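Local coordinates for protein putative mandelate racemase (Bordetella bronchiseptica, PDB 3OZM) that binds D-xylaric acid beside a magnesium ion and, as a member of the enolase superfamily, probably acts on acid sugars as mandelate racemase relatives do, at residues R140-S145 and P325-W330; W225-L230 and T252-Y257; Q275-R280 and N302-N307. All coordinates share one frame; numbering follows the deposited sequence.

Contact 1 (R140-S145 and P325-W330). With DXL (D-xylaric acid), chain J.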
loop_
_atom_site.group_PDB
_atom_site.type_symbol
_atom_site.label_atom_id
_atom_site.label_comp_id
_atom_site.label_asym_id
_atom_site.label_seq_id
_atom_site.Cartn_x
_atom_site.Cartn_y
_atom_site.Cartn_z
ATOM N N ARG A 140 4.556 6.242 -19.465
ATOM C CA ARG A 140 4.714 7.553 -20.100
ATOM C C ARG A 140 5.636 8.473 -19.296
ATOM O O ARG A 140 5.388 8.742 -18.110
ATOM C CB ARG A 140 3.362 8.233 -20.300
ATOM C CG ARG A 140 3.477 9.615 -20.953
ATOM C CD ARG A 140 2.303 10.485 -20.605
ATOM N NE ARG A 140 2.051 11.456 -21.660
ATOM C CZ ARG A 140 0.919 12.122 -21.782
ATOM N NH1 ARG A 140 -0.059 11.906 -20.904
ATOM N NH2 ARG A 140 0.762 12.987 -22.779
ATOM N N ALA A 141 6.691 8.963 -19.951
ATOM C CA ALA A 141 7.698 9.805 -19.301
ATOM C C ALA A 141 7.557 11.274 -19.685
ATOM O O ALA A 141 6.967 11.606 -20.713
ATOM C CB ALA A 141 9.097 9.320 -19.648
ATOM N N TYR A 142 8.108 12.149 -18.855
ATOM C CA TYR A 142 8.250 13.544 -19.241
ATOM C C TYR A 142 9.693 14.014 -19.113
ATOM O O TYR A 142 10.439 13.548 -18.245
ATOM C CB TYR A 142 7.264 14.459 -18.487
ATOM C CG TYR A 142 7.562 14.774 -17.025
ATOM C CD1 TYR A 142 8.431 15.809 -16.675
ATOM C CD2 TYR A 142 6.928 14.067 -16.001
ATOM C CE1 TYR A 142 8.674 16.125 -15.332
ATOM C CE2 TYR A 142 7.154 14.370 -14.665
ATOM C CZ TYR A 142 8.024 15.404 -14.334
ATOM O OH TYR A 142 8.251 15.709 -13.006
ATOM N N ALA A 143 10.080 14.920 -20.008
ATOM C CA ALA A 143 11.415 15.506 -20.011
ATOM C C ALA A 143 11.516 16.595 -18.949
ATOM O O ALA A 143 10.794 17.584 -18.992
ATOM C CB ALA A 143 11.729 16.085 -21.395
ATOM N N SER A 144 12.418 16.393 -17.991
ATOM C CA SER A 144 12.589 17.294 -16.860
ATOM C C SER A 144 13.995 17.894 -16.885
ATOM O O SER A 144 14.976 17.160 -16.738
ATOM C CB SER A 144 12.410 16.484 -15.574
ATOM O OG SER A 144 12.375 17.316 -14.431
ATOM N N SER A 145 14.138 19.206 -17.072
ATOM C CA SER A 145 13.072 20.162 -17.339
ATOM C C SER A 145 13.712 21.238 -18.196
ATOM O O SER A 145 14.922 21.211 -18.439
ATOM C CB SER A 145 12.596 20.850 -16.053
ATOM O OG SER A 145 11.871 19.976 -15.209
ATOM N N PRO A 325 -2.363 6.748 -13.615
ATOM C CA PRO A 325 -1.887 7.201 -14.930
ATOM C C PRO A 325 -0.503 7.810 -14.801
ATOM O O PRO A 325 -0.270 8.631 -13.914
ATOM C CB PRO A 325 -2.897 8.276 -15.304
ATOM C CG PRO A 325 -4.172 7.782 -14.676
ATOM C CD PRO A 325 -3.767 7.130 -13.375
ATOM N N ALA A 326 0.403 7.407 -15.678
ATOM C CA ALA A 326 1.807 7.761 -15.513
ATOM C C ALA A 326 2.145 9.131 -16.078
ATOM O O ALA A 326 1.608 9.549 -17.102
ATOM C CB ALA A 326 2.683 6.703 -16.155
ATOM N N MET A 327 3.054 9.813 -15.393
ATOM C CA MET A 327 3.640 11.062 -15.866
ATOM C C MET A 327 4.991 11.030 -15.197
ATOM O O MET A 327 5.224 11.674 -14.173
ATOM C CB MET A 327 2.795 12.280 -15.433
ATOM C CG MET A 327 3.330 13.622 -15.917
ATOM S SD MET A 327 3.515 13.683 -17.725
ATOM C CE MET A 327 1.798 13.632 -18.253
ATOM N N PHE A 328 5.871 10.225 -15.769
ATOM C CA PHE A 328 7.089 9.810 -15.080
ATOM C C PHE A 328 8.290 10.732 -15.350
ATOM O O PHE A 328 8.728 10.877 -16.493
ATOM C CB PHE A 328 7.449 8.377 -15.458
ATOM C CG PHE A 328 8.585 7.834 -14.661
ATOM C CD1 PHE A 328 8.373 7.377 -13.366
ATOM C CD2 PHE A 328 9.868 7.813 -15.182
ATOM C CE1 PHE A 328 9.421 6.897 -12.604
ATOM C CE2 PHE A 328 10.925 7.326 -14.430
ATOM C CZ PHE A 328 10.693 6.858 -13.135
ATOM N N GLU A 329 8.819 11.340 -14.297
ATOM C CA GLU A 329 9.883 12.331 -14.435
ATOM C C GLU A 329 11.190 11.696 -14.898
ATOM O O GLU A 329 11.690 10.769 -14.267
ATOM C CB GLU A 329 10.130 13.056 -13.108
ATOM C CG GLU A 329 11.193 14.150 -13.216
ATOM C CD GLU A 329 11.311 15.010 -11.982
ATOM O OE1 GLU A 329 11.041 14.517 -10.865
ATOM O OE2 GLU A 329 11.708 16.190 -12.140
ATOM N N TRP A 330 11.744 12.219 -15.989
ATOM C CA TRP A 330 13.048 11.781 -16.475
ATOM C C TRP A 330 13.994 12.979 -16.679
ATOM O O TRP A 330 13.815 13.780 -17.605
ATOM C CB TRP A 330 12.910 10.984 -17.781
ATOM C CG TRP A 330 14.170 10.216 -18.062
ATOM C CD1 TRP A 330 15.353 10.724 -18.524
ATOM C CD2 TRP A 330 14.394 8.812 -17.838
ATOM N NE1 TRP A 330 16.295 9.722 -18.605
ATOM C CE2 TRP A 330 15.732 8.542 -18.197
ATOM C CE3 TRP A 330 13.591 7.760 -17.386
ATOM C CZ2 TRP A 330 16.284 7.263 -18.117
ATOM C CZ3 TRP A 330 14.144 6.487 -17.304
ATOM C CH2 TRP A 330 15.477 6.252 -17.668
HETATM O OAA DXL J . 16.141 21.085 -10.466
HETATM O OAB DXL J . 16.569 19.904 -8.046
HETATM O OAC DXL J . 12.275 20.455 -8.553
HETATM O OAD DXL J . 12.933 17.508 -10.525
HETATM O OAE DXL J . 14.538 22.310 -9.554
HETATM C CAF DXL J . 15.324 21.334 -9.564
HETATM C CAG DXL J . 15.249 20.375 -8.373
HETATM C CAH DXL J . 14.377 19.158 -8.734
HETATM C CAI DXL J . 13.060 19.601 -9.398
HETATM C CAJ DXL J . 12.262 18.427 -10.010
HETATM O OAK DXL J . 11.008 18.465 -10.001
HETATM O OAL DXL J . 14.191 18.349 -7.567
HETATM O O HOH W 1 -0.673 9.968 -18.254
#
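Arg140-Ser145 and Phe328-Trp330 run side by side as parallel strands, 39° apart in direction, in a register that pairs Ala141 with Phe328, Tyr142 with Glu329 and Ala143 with Trp330. The pairing closes the (beta/alpha)-barrel, of TIM-barrel type, of the enolase superfamily, its last strand lying against its first. Four backbone hydrogen bonds hold it: Arg140 O accepts from Phe328 N, Phe328 O from Tyr142 N, Tyr142 O from Trp330 N at 2.9 Å, and Trp330 O from Ser144 N.

Tyr142 and Glu329 share the face that looks into the barrel. Glu329 CA sits over one face of the phenol ring, 3.7 Å from its centroid in a CH-pi contact, while Met327 O comes to the ring edge, 3.4 Å from Tyr142 CE2. The Met327 side chain, bent at chi2 and chi3, crosses that of Tyr142 at about a right angle; its CG lies 3.6 Å from Tyr142 CD2, and SD is oblique to the ring in a Met-aromatic contact. The methyl CE goes on to cover one face of the Arg140 guanidinium, 3.7 Å from NH1, and Arg140 NE is hydrogen-bonded to Thr168 OG1. On the opposite face of the sheet Phe328 and Trp330 pack against helix 309-321.

Beyond the phenol, whose OH is hydrogen-bonded to Lys171 NZ, the extended chain of Glu329 carries its carboxylate to the bound D-xylaric acid, OE2 lying 2.4 Å from ligand atom OAD. Ser144 OG donates to the anti lone pair of that same Glu329 OE2, at 2.6 Å.

Contact 2 (W225-L230 and T252-Y257). With MG (magnesium ion), chain I; DXL (D-xylaric acid), chain J.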
loop_
_atom_site.group_PDB
_atom_site.type_symbol
_atom_site.label_atom_id
_atom_site.label_comp_id
_atom_site.label_asym_id
_atom_site.label_seq_id
_atom_site.Cartn_x
_atom_site.Cartn_y
_atom_site.Cartn_z
ATOM N N TRP A 225 -0.004 20.195 -14.880
ATOM C CA TRP A 225 0.074 20.482 -13.455
ATOM C C TRP A 225 0.927 21.693 -13.101
ATOM O O TRP A 225 1.750 22.155 -13.903
ATOM C CB TRP A 225 0.490 19.237 -12.636
ATOM C CG TRP A 225 1.953 18.801 -12.630
ATOM C CD1 TRP A 225 3.074 19.594 -12.573
ATOM C CD2 TRP A 225 2.424 17.442 -12.570
ATOM N NE1 TRP A 225 4.214 18.801 -12.533
ATOM C CE2 TRP A 225 3.839 17.483 -12.522
ATOM C CE3 TRP A 225 1.783 16.194 -12.563
ATOM C CZ2 TRP A 225 4.625 16.319 -12.477
ATOM C CZ3 TRP A 225 2.560 15.042 -12.527
ATOM C CH2 TRP A 225 3.972 15.116 -12.481
ATOM N N PHE A 226 0.705 22.178 -11.883
ATOM C CA PHE A 226 1.415 23.314 -11.292
ATOM C C PHE A 226 2.097 22.753 -10.059
ATOM O O PHE A 226 1.442 22.506 -9.041
ATOM C CB PHE A 226 0.361 24.352 -10.870
ATOM C CG PHE A 226 0.902 25.735 -10.561
ATOM C CD1 PHE A 226 2.250 26.059 -10.703
ATOM C CD2 PHE A 226 0.021 26.726 -10.147
ATOM C CE1 PHE A 226 2.696 27.366 -10.426
ATOM C CE2 PHE A 226 0.455 28.015 -9.860
ATOM C CZ PHE A 226 1.789 28.338 -10.015
ATOM N N GLU A 227 3.403 22.524 -10.165
ATOM C CA GLU A 227 4.188 21.854 -9.131
ATOM C C GLU A 227 4.880 22.839 -8.193
ATOM O O GLU A 227 5.420 23.851 -8.637
ATOM C CB GLU A 227 5.235 20.961 -9.807
ATOM C CG GLU A 227 6.297 20.385 -8.882
ATOM C CD GLU A 227 7.150 19.336 -9.571
ATOM O OE1 GLU A 227 6.826 18.915 -10.702
ATOM O OE2 GLU A 227 8.156 18.918 -8.967
ATOM N N GLU A 228 4.883 22.509 -6.897
ATOM C CA GLU A 228 5.371 23.398 -5.846
ATOM C C GLU A 228 5.113 24.885 -6.147
ATOM O O GLU A 228 6.046 25.689 -6.212
ATOM C CB GLU A 228 6.866 23.165 -5.560
ATOM C CG GLU A 228 7.215 21.818 -4.877
ATOM C CD GLU A 228 8.652 21.819 -4.322
ATOM O OE1 GLU A 228 9.558 22.334 -5.011
ATOM O OE2 GLU A 228 8.874 21.327 -3.189
ATOM N N PRO A 229 3.833 25.256 -6.307
ATOM C CA PRO A 229 3.509 26.653 -6.601
ATOM C C PRO A 229 3.902 27.581 -5.450
ATOM O O PRO A 229 4.295 28.725 -5.678
ATOM C CB PRO A 229 1.985 26.619 -6.766
ATOM C CG PRO A 229 1.536 25.427 -5.950
ATOM C CD PRO A 229 2.632 24.405 -6.244
ATOM N N LEU A 230 3.814 27.068 -4.225
ATOM C CA LEU A 230 4.044 27.837 -3.020
ATOM C C LEU A 230 4.979 27.099 -2.057
ATOM O O LEU A 230 5.307 25.935 -2.269
ATOM C CB LEU A 230 2.712 28.037 -2.288
ATOM C CG LEU A 230 1.515 28.582 -3.064
ATOM C CD1 LEU A 230 0.212 28.399 -2.250
ATOM C CD2 LEU A 230 1.739 30.055 -3.397
ATOM N N THR A 252 2.622 18.574 -5.555
ATOM C CA THR A 252 3.760 18.843 -4.690
ATOM C C THR A 252 4.186 17.544 -4.016
ATOM O O THR A 252 3.423 16.587 -3.999
ATOM C CB THR A 252 3.449 19.954 -3.644
ATOM O OG1 THR A 252 4.644 20.330 -2.945
ATOM C CG2 THR A 252 2.371 19.514 -2.644
ATOM N N GLY A 253 5.412 17.493 -3.511
ATOM C CA GLY A 253 5.787 16.363 -2.690
ATOM C C GLY A 253 7.266 16.073 -2.607
ATOM O O GLY A 253 7.683 15.344 -1.725
ATOM N N GLU A 254 8.063 16.640 -3.504
ATOM C CA GLU A 254 9.489 16.346 -3.440
ATOM C C GLU A 254 10.119 16.798 -2.128
ATOM O O GLU A 254 11.146 16.265 -1.714
ATOM C CB GLU A 254 10.227 16.947 -4.627
ATOM C CG GLU A 254 10.515 18.410 -4.497
ATOM C CD GLU A 254 10.959 18.984 -5.821
ATOM O OE1 GLU A 254 12.030 19.612 -5.913
ATOM O OE2 GLU A 254 10.229 18.781 -6.788
ATOM N N ASN A 255 9.517 17.787 -1.470
ATOM C CA ASN A 255 10.081 18.286 -0.222
ATOM C C ASN A 255 9.187 17.998 0.991
ATOM O O ASN A 255 9.377 18.567 2.066
ATOM C CB ASN A 255 10.457 19.775 -0.350
ATOM C CG ASN A 255 11.654 19.990 -1.273
ATOM O OD1 ASN A 255 12.735 19.451 -1.033
ATOM N ND2 ASN A 255 11.459 20.750 -2.344
ATOM N N LEU A 256 8.205 17.116 0.789
ATOM C CA LEU A 256 7.341 16.630 1.856
ATOM C C LEU A 256 7.763 15.207 2.226
ATOM O O LEU A 256 8.173 14.436 1.361
ATOM C CB LEU A 256 5.871 16.644 1.413
ATOM C CG LEU A 256 5.286 18.041 1.160
ATOM C CD1 LEU A 256 3.903 17.955 0.520
ATOM C CD2 LEU A 256 5.229 18.844 2.457
ATOM N N TYR A 257 7.653 14.853 3.498
ATOM C CA TYR A 257 8.247 13.602 3.973
ATOM C C TYR A 257 7.240 12.733 4.727
ATOM O O TYR A 257 6.482 13.230 5.566
ATOM C CB TYR A 257 9.461 13.898 4.870
ATOM C CG TYR A 257 10.608 14.580 4.152
ATOM C CD1 TYR A 257 11.625 13.829 3.592
ATOM C CD2 TYR A 257 10.680 15.979 4.056
ATOM C CE1 TYR A 257 12.674 14.418 2.933
ATOM C CE2 TYR A 257 11.732 16.598 3.387
ATOM C CZ TYR A 257 12.726 15.801 2.821
ATOM O OH TYR A 257 13.782 16.376 2.151
HETATM MG MG MG I . 10.091 19.936 -8.605
HETATM O OAA DXL J . 16.141 21.085 -10.466
HETATM O OAB DXL J . 16.569 19.904 -8.046
HETATM O OAC DXL J . 12.275 20.455 -8.553
HETATM O OAD DXL J . 12.933 17.508 -10.525
HETATM O OAE DXL J . 14.538 22.310 -9.554
HETATM C CAF DXL J . 15.324 21.334 -9.564
HETATM C CAG DXL J . 15.249 20.375 -8.373
HETATM C CAH DXL J . 14.377 19.158 -8.734
HETATM C CAI DXL J . 13.060 19.601 -9.398
HETATM C CAJ DXL J . 12.262 18.427 -10.010
HETATM O OAK DXL J . 11.008 18.465 -10.001
HETATM O OAL DXL J . 14.191 18.349 -7.567
HETATM O O HOH W 2 7.266 19.359 -2.246
HETATM O O HOH W 3 9.551 21.476 -7.285
HETATM O O HOH W 4 4.506 23.078 -2.875
#
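The side chains of Glu227 and Glu254 cross at about a right angle where their OE2 atoms meet at the magnesium ion. These two oxygens lie 3.0 Å apart, a close approach of two acceptors probably made tolerable by the cation they share, and the carboxylate planes stand 75° apart. Glu227 is fully extended, CG anti to the backbone N, which carries OE2 to 2.2 Å from the magnesium ion. Its other oxygen, OE1, forms a salt bridge with Lys171, takes a hydrogen bond from Gln275 and a weak one from Trp225 NE1.

Glu254 takes a less common first torsion: CG is wedged between the backbone N and the carbonyl carbon (chi1 80°), and the chain then runs straight on to place OE2 2.2 Å from the same ion. Asp201 also binds the ion, as do a water and D-xylaric acid atoms OAC and OAK. Such carboxylates at the C-terminal ends of successive barrel strands form the metal site of the enolase superfamily; here Glu227 ends strand 225-227 and Glu254 follows strand 249-252. Ligand atom OAL donates to Glu254 OE1 at 3.0 Å.

Glu228 belongs to the second shell. Its carboxylate stacks on that of Glu254, the planes 23° apart and OE1 3.8 Å from Glu254 OE1; the nearby cation probably moderates this pairing of like charges. Asn255 ND2 donates to the syn lone pair of Glu228 OE2 at 2.8 Å, with amide and carboxylate nearly coplanar. A water bound between Thr252 OG1 and Asn255 N also donates to OE2, whereas Glu228 OE1 comes unusually close to the water on the magnesium ion, a contact whose detail is doubtful. Nearer the backbone the Glu228 side chain crosses that of Thr252, CG lying 3.5 Å from Thr252 OG1.

Contact 3 (Q275-R280 and N302-N307). With DXL (D-xylaric acid), chain J.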
loop_
_atom_site.group_PDB
_atom_site.type_symbol
_atom_site.label_atom_id
_atom_site.label_comp_id
_atom_site.label_asym_id
_atom_site.label_seq_id
_atom_site.Cartn_x
_atom_site.Cartn_y
_atom_site.Cartn_z
ATOM N N GLN A 275 3.614 13.862 -5.029
ATOM C CA GLN A 275 4.894 13.612 -5.698
ATOM C C GLN A 275 5.953 12.965 -4.810
ATOM O O GLN A 275 7.146 13.064 -5.090
ATOM C CB GLN A 275 5.418 14.906 -6.343
ATOM C CG GLN A 275 4.455 15.432 -7.424
ATOM C CD GLN A 275 4.980 16.678 -8.129
ATOM O OE1 GLN A 275 5.177 17.719 -7.502
ATOM N NE2 GLN A 275 5.192 16.576 -9.434
ATOM N N ALA A 276 5.518 12.300 -3.742
ATOM C CA ALA A 276 6.453 11.582 -2.878
ATOM C C ALA A 276 7.435 10.726 -3.694
ATOM O O ALA A 276 7.038 9.871 -4.494
ATOM C CB ALA A 276 5.698 10.717 -1.897
ATOM N N ASP A 277 8.713 10.958 -3.445
ATOM C CA ASP A 277 9.835 10.256 -4.103
ATOM C C ASP A 277 10.235 9.074 -3.219
ATOM O O ASP A 277 10.494 9.259 -2.039
ATOM C CB ASP A 277 10.985 11.267 -4.209
ATOM C CG ASP A 277 12.181 10.765 -5.012
ATOM O OD1 ASP A 277 12.420 9.552 -5.088
ATOM O OD2 ASP A 277 12.919 11.623 -5.547
ATOM N N ALA A 278 10.278 7.863 -3.772
ATOM C CA ALA A 278 10.722 6.700 -2.986
ATOM C C ALA A 278 12.068 6.944 -2.308
ATOM O O ALA A 278 12.336 6.406 -1.231
ATOM C CB ALA A 278 10.808 5.455 -3.858
ATOM N N SER A 279 12.909 7.764 -2.933
ATOM C CA SER A 279 14.257 7.995 -2.420
ATOM C C SER A 279 14.363 9.160 -1.430
ATOM O O SER A 279 15.457 9.451 -0.939
ATOM C CB SER A 279 15.251 8.184 -3.577
ATOM O OG SER A 279 15.037 9.426 -4.229
ATOM N N ARG A 280 13.243 9.832 -1.141
ATOM C CA ARG A 280 13.262 10.987 -0.245
ATOM C C ARG A 280 12.262 10.856 0.892
ATOM O O ARG A 280 12.578 11.153 2.047
ATOM C CB ARG A 280 12.978 12.291 -1.009
ATOM C CG ARG A 280 13.981 12.601 -2.099
ATOM C CD ARG A 280 13.497 13.708 -3.034
ATOM N NE ARG A 280 13.500 15.038 -2.412
ATOM C CZ ARG A 280 14.569 15.832 -2.376
ATOM N NH1 ARG A 280 15.717 15.417 -2.911
ATOM N NH2 ARG A 280 14.496 17.036 -1.823
ATOM N N ASN A 302 2.382 10.652 -8.709
ATOM C CA ASN A 302 3.373 10.703 -9.772
ATOM C C ASN A 302 4.645 11.222 -9.096
ATOM O O ASN A 302 4.751 12.401 -8.789
ATOM C CB ASN A 302 2.949 11.651 -10.910
ATOM C CG ASN A 302 1.608 11.278 -11.546
ATOM O OD1 ASN A 302 0.631 12.006 -11.406
ATOM N ND2 ASN A 302 1.565 10.161 -12.255
ATOM N N PRO A 303 5.604 10.329 -8.834
ATOM C CA PRO A 303 6.735 10.690 -7.972
ATOM C C PRO A 303 7.689 11.690 -8.610
ATOM O O PRO A 303 7.891 11.670 -9.829
ATOM C CB PRO A 303 7.461 9.349 -7.767
ATOM C CG PRO A 303 7.098 8.527 -8.992
ATOM C CD PRO A 303 5.649 8.918 -9.263
ATOM N N HIS A 304 8.263 12.553 -7.779
ATOM C CA HIS A 304 9.534 13.187 -8.092
ATOM C C HIS A 304 10.580 12.068 -8.172
ATOM O O HIS A 304 10.529 11.110 -7.380
ATOM C CB HIS A 304 9.870 14.176 -6.980
ATOM C CG HIS A 304 11.245 14.768 -7.071
ATOM N ND1 HIS A 304 12.357 14.158 -6.526
ATOM C CD2 HIS A 304 11.680 15.937 -7.603
ATOM C CE1 HIS A 304 13.421 14.917 -6.733
ATOM N NE2 HIS A 304 13.035 16.010 -7.371
ATOM N N THR A 305 11.512 12.163 -9.124
ATOM C CA THR A 305 12.514 11.102 -9.320
ATOM C C THR A 305 13.939 11.636 -9.511
ATOM O O THR A 305 14.877 10.858 -9.722
ATOM C CB THR A 305 12.212 10.266 -10.568
ATOM O OG1 THR A 305 12.501 11.039 -11.747
ATOM C CG2 THR A 305 10.758 9.783 -10.592
ATOM N N PHE A 306 14.097 12.949 -9.408
ATOM C CA PHE A 306 15.266 13.676 -9.914
ATOM C C PHE A 306 16.503 13.638 -8.995
ATOM O O PHE A 306 16.534 14.291 -7.952
ATOM C CB PHE A 306 14.812 15.128 -10.154
ATOM C CG PHE A 306 15.692 15.954 -11.069
ATOM C CD1 PHE A 306 15.371 16.113 -12.417
ATOM C CD2 PHE A 306 16.779 16.651 -10.562
ATOM C CE1 PHE A 306 16.141 16.918 -13.251
ATOM C CE2 PHE A 306 17.560 17.467 -11.394
ATOM C CZ PHE A 306 17.241 17.599 -12.734
ATOM N N ASN A 307 17.507 12.854 -9.381
ATOM C CA ASN A 307 18.845 12.953 -8.789
ATOM C C ASN A 307 19.844 12.054 -9.497
ATOM O O ASN A 307 20.901 12.507 -9.929
ATOM C CB ASN A 307 18.871 12.625 -7.294
ATOM C CG ASN A 307 20.181 13.066 -6.641
ATOM O OD1 ASN A 307 20.399 14.248 -6.425
ATOM N ND2 ASN A 307 21.066 12.115 -6.361
HETATM O OAA DXL J . 16.141 21.085 -10.466
HETATM O OAB DXL J . 16.569 19.904 -8.046
HETATM O OAC DXL J . 12.275 20.455 -8.553
HETATM O OAD DXL J . 12.933 17.508 -10.525
HETATM O OAE DXL J . 14.538 22.310 -9.554
HETATM C CAF DXL J . 15.324 21.334 -9.564
HETATM C CAG DXL J . 15.249 20.375 -8.373
HETATM C CAH DXL J . 14.377 19.158 -8.734
HETATM C CAI DXL J . 13.060 19.601 -9.398
HETATM C CAJ DXL J . 12.262 18.427 -10.010
HETATM O OAK DXL J . 11.008 18.465 -10.001
HETATM O OAL DXL J . 14.191 18.349 -7.567
#
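The His304 imidazole is met at its edge by Asp277 OD2 on one nitrogen and by D-xylaric acid atom OAL on the other, while one face carries the backbone N of Phe306, 3.4 Å above the plane and offset toward the rim. Arg280 CD approaches the ring obliquely, 3.7 Å from His304 ND1. This His-carboxylate pair joins two loops at the C-terminal ends of neighbouring barrel strands, 273-274 and 300-301; in mandelate racemase and closely related enzymes an equivalent His-Asp pair serves in acid-base chemistry, consistent with a similar role here.

The carboxylate stands 50° from the ring plane. His304 ND1 donates to Asp277 OD2 at 2.8 Å (159° at the hydrogen), meeting it on the anti side, with OD2 close to the imidazole plane. Having CG opposite the backbone N (chi1 172°) lets the ring reach across to this oxygen while NE2 faces the ligand.

The other oxygen of Asp277 is held from above the carboxylate plane: Ser279 N and OG both reach OD1 from the same face, the former closing an Asx turn, and Asn315 ND2 of helix 309-321 is another partner of OD1. The backbones are tied by His304 N, which donates to Gln275 O at 3.0 Å, and Gln275 CA makes a CA-H...O contact with Asn302 O. Pro303 CB rests against Ala276 O.

On the ligand side, Phe306 CB comes within 3.1 Å of ligand atom OAD, and His304 NE2 lies 2.6 Å from OAL in a hydrogen bond.

All three contacts belong to one barrel and reach the same D-xylaric acid. Contact 1 closes the chain loop within which contacts 2 and 3 lie in series. Centres of contacts 2 and 3 lie about 11 Å apart, as do those of 1 and 3; those of 1 and 2 are about 15 Å apart. Glu254 O lies 2.7 Å from Arg280 NE, linking the metal-binding loop to the loop of Asp277. Thr305 OG1 is 2.7 Å from Glu329 O, joining contacts 3 and 1, while Trp225 CZ2 packs 3.7 Å from Tyr142 OH. The ligand thus lies among the magnesium ion, His304 and Glu329.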